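Local structure of ribosome inactivating type 1 protein (Iris hollandica, 3MVG) at residues Phe6-Thr11 and Phe55-Arg60; Gln77-Phe82 and Leu136-Pro141. The protein is a single-chain (type 1) member of the plant ribosome-inactivating protein family, with a mixed beta sheet packed against helices. All coordinates share one frame; numbering follows the deposited sequence.

Contact 1 of 2, residues Phe6-Thr11 and Phe55-Arg60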
# COMPACT_ATOMS: atom_id res chain seq x y z
N PHE A 6 -3.86 -6.93 18.28
CA PHE A 6 -3.04 -7.49 17.21
C PHE A 6 -2.08 -8.51 17.80
O PHE A 6 -1.45 -8.25 18.84
CB PHE A 6 -2.25 -6.41 16.47
CG PHE A 6 -1.35 -6.95 15.39
CD1 PHE A 6 0.01 -7.10 15.62
CD2 PHE A 6 -1.87 -7.37 14.17
CE1 PHE A 6 0.84 -7.62 14.64
CE2 PHE A 6 -1.03 -7.90 13.19
CZ PHE A 6 0.32 -8.02 13.43
N ARG A 7 -1.97 -9.67 17.15
CA ARG A 7 -1.05 -10.73 17.57
C ARG A 7 -0.07 -11.04 16.47
O ARG A 7 -0.47 -11.20 15.31
CB ARG A 7 -1.79 -12.01 17.95
CG ARG A 7 -2.97 -11.76 18.86
CD ARG A 7 -3.20 -12.91 19.78
NE ARG A 7 -4.37 -12.66 20.62
CZ ARG A 7 -4.65 -13.33 21.72
NH1 ARG A 7 -3.85 -14.31 22.12
NH2 ARG A 7 -5.74 -13.03 22.43
N VAL A 8 1.21 -11.16 16.80
CA VAL A 8 2.19 -11.46 15.77
C VAL A 8 2.06 -12.86 15.17
O VAL A 8 2.31 -13.05 13.98
CB VAL A 8 3.66 -11.20 16.20
CG1 VAL A 8 3.90 -9.72 16.46
CG2 VAL A 8 4.06 -12.03 17.41
N THR A 9 1.63 -13.83 15.98
CA THR A 9 1.49 -15.22 15.54
C THR A 9 0.52 -15.33 14.37
O THR A 9 -0.62 -14.88 14.45
CB THR A 9 1.04 -16.11 16.72
OG1 THR A 9 2.09 -16.16 17.69
CG2 THR A 9 0.70 -17.54 16.24
N GLY A 10 1.00 -15.90 13.26
CA GLY A 10 0.17 -16.09 12.09
C GLY A 10 -0.07 -14.85 11.25
O GLY A 10 -0.94 -14.86 10.38
N THR A 11 0.69 -13.78 11.49
CA THR A 11 0.49 -12.52 10.76
C THR A 11 0.59 -12.69 9.25
O THR A 11 1.54 -13.29 8.73
CB THR A 11 1.48 -11.43 11.22
OG1 THR A 11 1.17 -11.06 12.57
CG2 THR A 11 1.38 -10.18 10.35
N PHE A 55 0.37 -8.67 21.15
CA PHE A 55 0.84 -9.97 21.65
C PHE A 55 2.09 -10.42 20.91
O PHE A 55 2.13 -10.40 19.68
CB PHE A 55 -0.25 -11.03 21.48
CG PHE A 55 -1.48 -10.81 22.33
CD1 PHE A 55 -2.45 -9.88 21.96
CD2 PHE A 55 -1.70 -11.57 23.48
CE1 PHE A 55 -3.59 -9.69 22.73
CE2 PHE A 55 -2.85 -11.38 24.26
CZ PHE A 55 -3.79 -10.45 23.88
N ASP A 56 3.11 -10.82 21.67
CA ASP A 56 4.35 -11.32 21.08
C ASP A 56 4.25 -12.78 20.64
O ASP A 56 3.15 -13.33 20.63
CB ASP A 56 5.54 -11.06 22.02
CG ASP A 56 5.56 -11.98 23.24
OD1 ASP A 56 4.76 -12.94 23.33
OD2 ASP A 56 6.40 -11.71 24.13
N TRP A 57 5.36 -13.40 20.25
CA TRP A 57 5.31 -14.77 19.72
C TRP A 57 4.76 -15.77 20.73
O TRP A 57 4.18 -16.78 20.34
CB TRP A 57 6.67 -15.25 19.21
CG TRP A 57 7.23 -14.50 18.02
CD1 TRP A 57 8.38 -13.78 17.99
CD2 TRP A 57 6.66 -14.41 16.70
NE1 TRP A 57 8.58 -13.24 16.75
CE2 TRP A 57 7.54 -13.60 15.94
CE3 TRP A 57 5.51 -14.92 16.10
CZ2 TRP A 57 7.29 -13.29 14.60
CZ3 TRP A 57 5.27 -14.61 14.76
CH2 TRP A 57 6.16 -13.81 14.03
N GLY A 58 4.94 -15.49 22.02
CA GLY A 58 4.41 -16.36 23.08
C GLY A 58 3.07 -15.90 23.64
O GLY A 58 2.65 -16.34 24.70
N ASN A 59 2.39 -15.01 22.91
CA ASN A 59 1.15 -14.38 23.38
C ASN A 59 1.25 -13.66 24.71
O ASN A 59 0.26 -13.57 25.45
CB ASN A 59 -0.03 -15.36 23.36
CG ASN A 59 -0.58 -15.56 21.98
OD1 ASN A 59 -0.52 -14.65 21.13
ND2 ASN A 59 -1.12 -16.74 21.73
N ARG A 60 2.43 -13.14 25.01
CA ARG A 60 2.59 -12.22 26.13
C ARG A 60 2.20 -10.84 25.65
O ARG A 60 2.77 -10.34 24.68
CB ARG A 60 4.03 -12.23 26.64
CG ARG A 60 4.47 -13.56 27.23
CD ARG A 60 5.98 -13.62 27.37
NE ARG A 60 6.63 -13.69 26.06
CZ ARG A 60 7.04 -14.82 25.49
NH1 ARG A 60 6.88 -15.98 26.11
NH2 ARG A 60 7.61 -14.78 24.30
O HOH W 1 1.14 -13.92 19.02
O HOH W 2 4.05 -18.21 17.75
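Arg7 and Phe55 run side by side on one face of the sheet, and their flat groups form a nearly parallel stack: the guanidinium lies over the centre of the ring with the planes only 4° apart. The cation-pi component is direct, since Arg7 CZ stands 3.6 Å from the centroid of the Phe55 ring, and CD adds a CH-pi contact over the same face. Chi1 (-47°) sets CG of the arginine beside the backbone N, close to Phe55, and a bend at chi2 carries CD and NE on along the ring. Asn59 approaches the guanidinium at its edge, its amide turned nearly perpendicular; the bond from Arg7 NH1 to Asn59 OD1, at 3.5 Å, is weak.

Backbone bonds fix this pairing. Phe55 N donates to Phe6 O over 3.0 Å, and Val8 N to Phe55 O with a nearly straight N-H (169°). Both bonds bracket the parallel bridge between Arg7 and Phe55, which joins the ends of strands 3-7 and 49-55 at one border of the six-stranded mixed sheet. Beyond the bridge both chains leave the strand and enter turns that still face each other, type II from Val8 to Thr11 and type I from Asp56 to Asn59.

The apolar part lies between these turns, where Val8 CG2 sits over one face of the Trp57 indole, 3.5 Å from CE3 and offset toward the rim. The opposing loop is held by Asp56: OD1 accepts from Arg60 N, and OD2 is hydrogen-bonded to Thr134 OG1 of helix 126-138 and, in the conformer modelled here, takes Arg60 NE in a salt bridge.

Water completes the polar seam: one molecule accepts from Thr9 N and donates to Asp56 O, 2.6 Å away, and to Asn59 OD1, while a second donates to Trp57 O and, in the Thr9 conformer modelled, lies 2.8 Å from Thr9 OG1.

Contact 2 of 2, residues Gln77-Phe82 and Leu136-Pro141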
# COMPACT_ATOMS: atom_id res chain seq x y z
N GLN A 77 0.79 -0.49 29.23
CA GLN A 77 0.69 -1.42 30.35
C GLN A 77 1.47 -2.69 30.07
O GLN A 77 1.42 -3.24 28.95
CB GLN A 77 -0.76 -1.79 30.62
CG GLN A 77 -0.96 -2.59 31.91
CD GLN A 77 -2.37 -3.10 32.07
OE1 GLN A 77 -2.94 -3.01 33.16
NE2 GLN A 77 -2.95 -3.64 31.01
N ALA A 78 2.20 -3.16 31.08
CA ALA A 78 2.91 -4.44 31.02
C ALA A 78 2.80 -5.10 32.38
O ALA A 78 3.11 -4.47 33.39
CB ALA A 78 4.37 -4.22 30.66
N GLN A 79 2.37 -6.35 32.39
CA GLN A 79 2.25 -7.15 33.62
C GLN A 79 1.56 -6.37 34.74
O GLN A 79 2.10 -6.23 35.85
CB GLN A 79 3.61 -7.68 34.06
CG GLN A 79 4.26 -8.63 33.06
CD GLN A 79 5.42 -9.40 33.65
OE1 GLN A 79 5.27 -10.09 34.66
NE2 GLN A 79 6.58 -9.29 33.03
N ASN A 80 0.38 -5.84 34.43
CA ASN A 80 -0.48 -5.17 35.41
C ASN A 80 0.10 -3.91 36.07
O ASN A 80 -0.25 -3.57 37.21
CB ASN A 80 -0.96 -6.17 36.48
CG ASN A 80 -2.30 -5.79 37.07
OD1 ASN A 80 -3.16 -5.22 36.40
ND2 ASN A 80 -2.49 -6.11 38.35
N ARG A 81 0.99 -3.22 35.36
CA ARG A 81 1.42 -1.88 35.74
C ARG A 81 1.47 -0.99 34.51
O ARG A 81 1.91 -1.43 33.44
CB ARG A 81 2.79 -1.90 36.44
CG ARG A 81 3.09 -0.56 37.12
CD ARG A 81 4.43 -0.54 37.82
NE ARG A 81 4.50 0.64 38.68
CZ ARG A 81 5.61 1.08 39.27
NH1 ARG A 81 6.77 0.47 39.11
NH2 ARG A 81 5.53 2.17 40.03
N PHE A 82 1.01 0.25 34.66
CA PHE A 82 1.13 1.24 33.60
C PHE A 82 2.43 2.03 33.72
O PHE A 82 2.95 2.27 34.83
CB PHE A 82 -0.08 2.18 33.57
CG PHE A 82 -1.29 1.60 32.91
CD1 PHE A 82 -2.20 0.82 33.63
CD2 PHE A 82 -1.56 1.85 31.55
CE1 PHE A 82 -3.34 0.29 33.02
CE2 PHE A 82 -2.70 1.32 30.94
CZ PHE A 82 -3.58 0.54 31.67
N LEU A 136 9.13 -4.70 26.25
CA LEU A 136 8.29 -3.93 27.15
C LEU A 136 7.58 -4.84 28.15
O LEU A 136 7.41 -4.47 29.31
CB LEU A 136 7.27 -3.10 26.37
CG LEU A 136 7.85 -1.97 25.50
CD1 LEU A 136 6.73 -1.09 25.00
CD2 LEU A 136 8.89 -1.13 26.26
N HIS A 137 7.20 -6.04 27.72
CA HIS A 137 6.55 -6.98 28.63
C HIS A 137 7.43 -7.28 29.85
O HIS A 137 6.94 -7.33 30.97
CB HIS A 137 6.19 -8.28 27.93
CG HIS A 137 5.39 -9.22 28.78
ND1 HIS A 137 5.98 -10.18 29.57
CD2 HIS A 137 4.06 -9.31 29.01
CE1 HIS A 137 5.04 -10.85 30.22
NE2 HIS A 137 3.87 -10.33 29.90
N ASN A 138 8.72 -7.45 29.60
CA ASN A 138 9.66 -7.90 30.62
C ASN A 138 10.37 -6.79 31.39
O ASN A 138 10.89 -7.05 32.48
CB ASN A 138 10.69 -8.84 29.99
CG ASN A 138 10.05 -10.10 29.44
OD1 ASN A 138 8.97 -10.52 29.88
ND2 ASN A 138 10.70 -10.71 28.46
N TRP A 139 10.41 -5.58 30.85
CA TRP A 139 11.17 -4.49 31.48
C TRP A 139 10.49 -3.96 32.74
O TRP A 139 9.27 -3.82 32.80
CB TRP A 139 11.39 -3.35 30.49
CG TRP A 139 12.25 -2.20 31.02
CD1 TRP A 139 13.60 -2.08 30.92
CD2 TRP A 139 11.79 -1.03 31.70
NE1 TRP A 139 14.02 -0.90 31.49
CE2 TRP A 139 12.92 -0.23 31.97
CE3 TRP A 139 10.52 -0.55 32.07
CZ2 TRP A 139 12.83 1.00 32.62
CZ3 TRP A 139 10.43 0.68 32.70
CH2 TRP A 139 11.58 1.44 32.98
N SER A 140 11.30 -3.68 33.75
CA SER A 140 10.82 -2.93 34.90
C SER A 140 11.92 -2.03 35.44
O SER A 140 13.10 -2.36 35.36
CB SER A 140 10.30 -3.87 35.99
OG SER A 140 11.32 -4.72 36.44
N PRO A 141 11.52 -0.87 35.99
CA PRO A 141 12.52 -0.04 36.64
C PRO A 141 13.07 -0.79 37.87
O PRO A 141 12.36 -1.61 38.44
CB PRO A 141 11.73 1.21 37.05
CG PRO A 141 10.33 0.76 37.16
CD PRO A 141 10.16 -0.35 36.16
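Gln79 reaches across to His137 with two parts of its side chain at once. Its NE2 donates to the backbone oxygen His137 O over 2.9 Å with a nearly straight N-H (166°). The oxygen lies close to the amide plane, yet the amide nitrogen comes from above the carbonyl plane rather than along a lone pair. Further back along the same chain, Gln79 CG rests over one face of the imidazole, 3.9 Å from the centroid of the His137 ring and offset toward the rim, a CH-pi contact. The two side chains cross at about a right angle, although the amide and ring planes are within 16° of each other.

Beside this pair, Ala78 CB presses against the helix backbone, 3.3 Å from Leu136 O. Arg81 makes a looser contact, its NH1 lying 4.1 Å from Pro141 CG.

The glutamine owes its position to a beta hairpin: strands 72-78 and 81-84 are joined by a type I' turn from Ala78 to Arg81, closed by backbone bonds in both directions between those two residues. Gln79 occupies the second position of that turn, with positive phi, and its side chain is directed at the C-terminal end of helix 126-138.

On the helix side, the imidazole is steadied by Asn138: His137 ND1 donates to Asn138 OD1 over 3.0 Å, almost straight and in the ring plane. Placing CG anti to the backbone N (chi1 -174°) turns one face of the histidine ring to Gln79 CG. Leu136 packs against helix 146-164, and Ile62 of strand 61-67 touches both Ala78 and His137. Farther out, Arg81 NE bonds to Asn98 O.

In the fold
Contacts 1 and 2 follow one another along the chain, the first closing before the second opens, and their centres lie about 17 Å apart. Both reach the same mixed sheet: contact 1 at the edge strand 3-7 and its neighbour 49-55, contact 2 at the hairpin of strands 72-78 and 81-84, with strand 61-67 between the two regions. They meet where Arg60 CB packs 3.8 Å from His137 CD2. Helix 126-138 also links them, since Trp57 touches Ile126 and Ala130 on it while contact 2 uses its final turn. A bound glycerol, probably from the crystallisation liquor, lies on the contact 2 side, about 3 Å from the nearest side-chain atom of Arg81, whose NH1 is hydrogen-bonded to it.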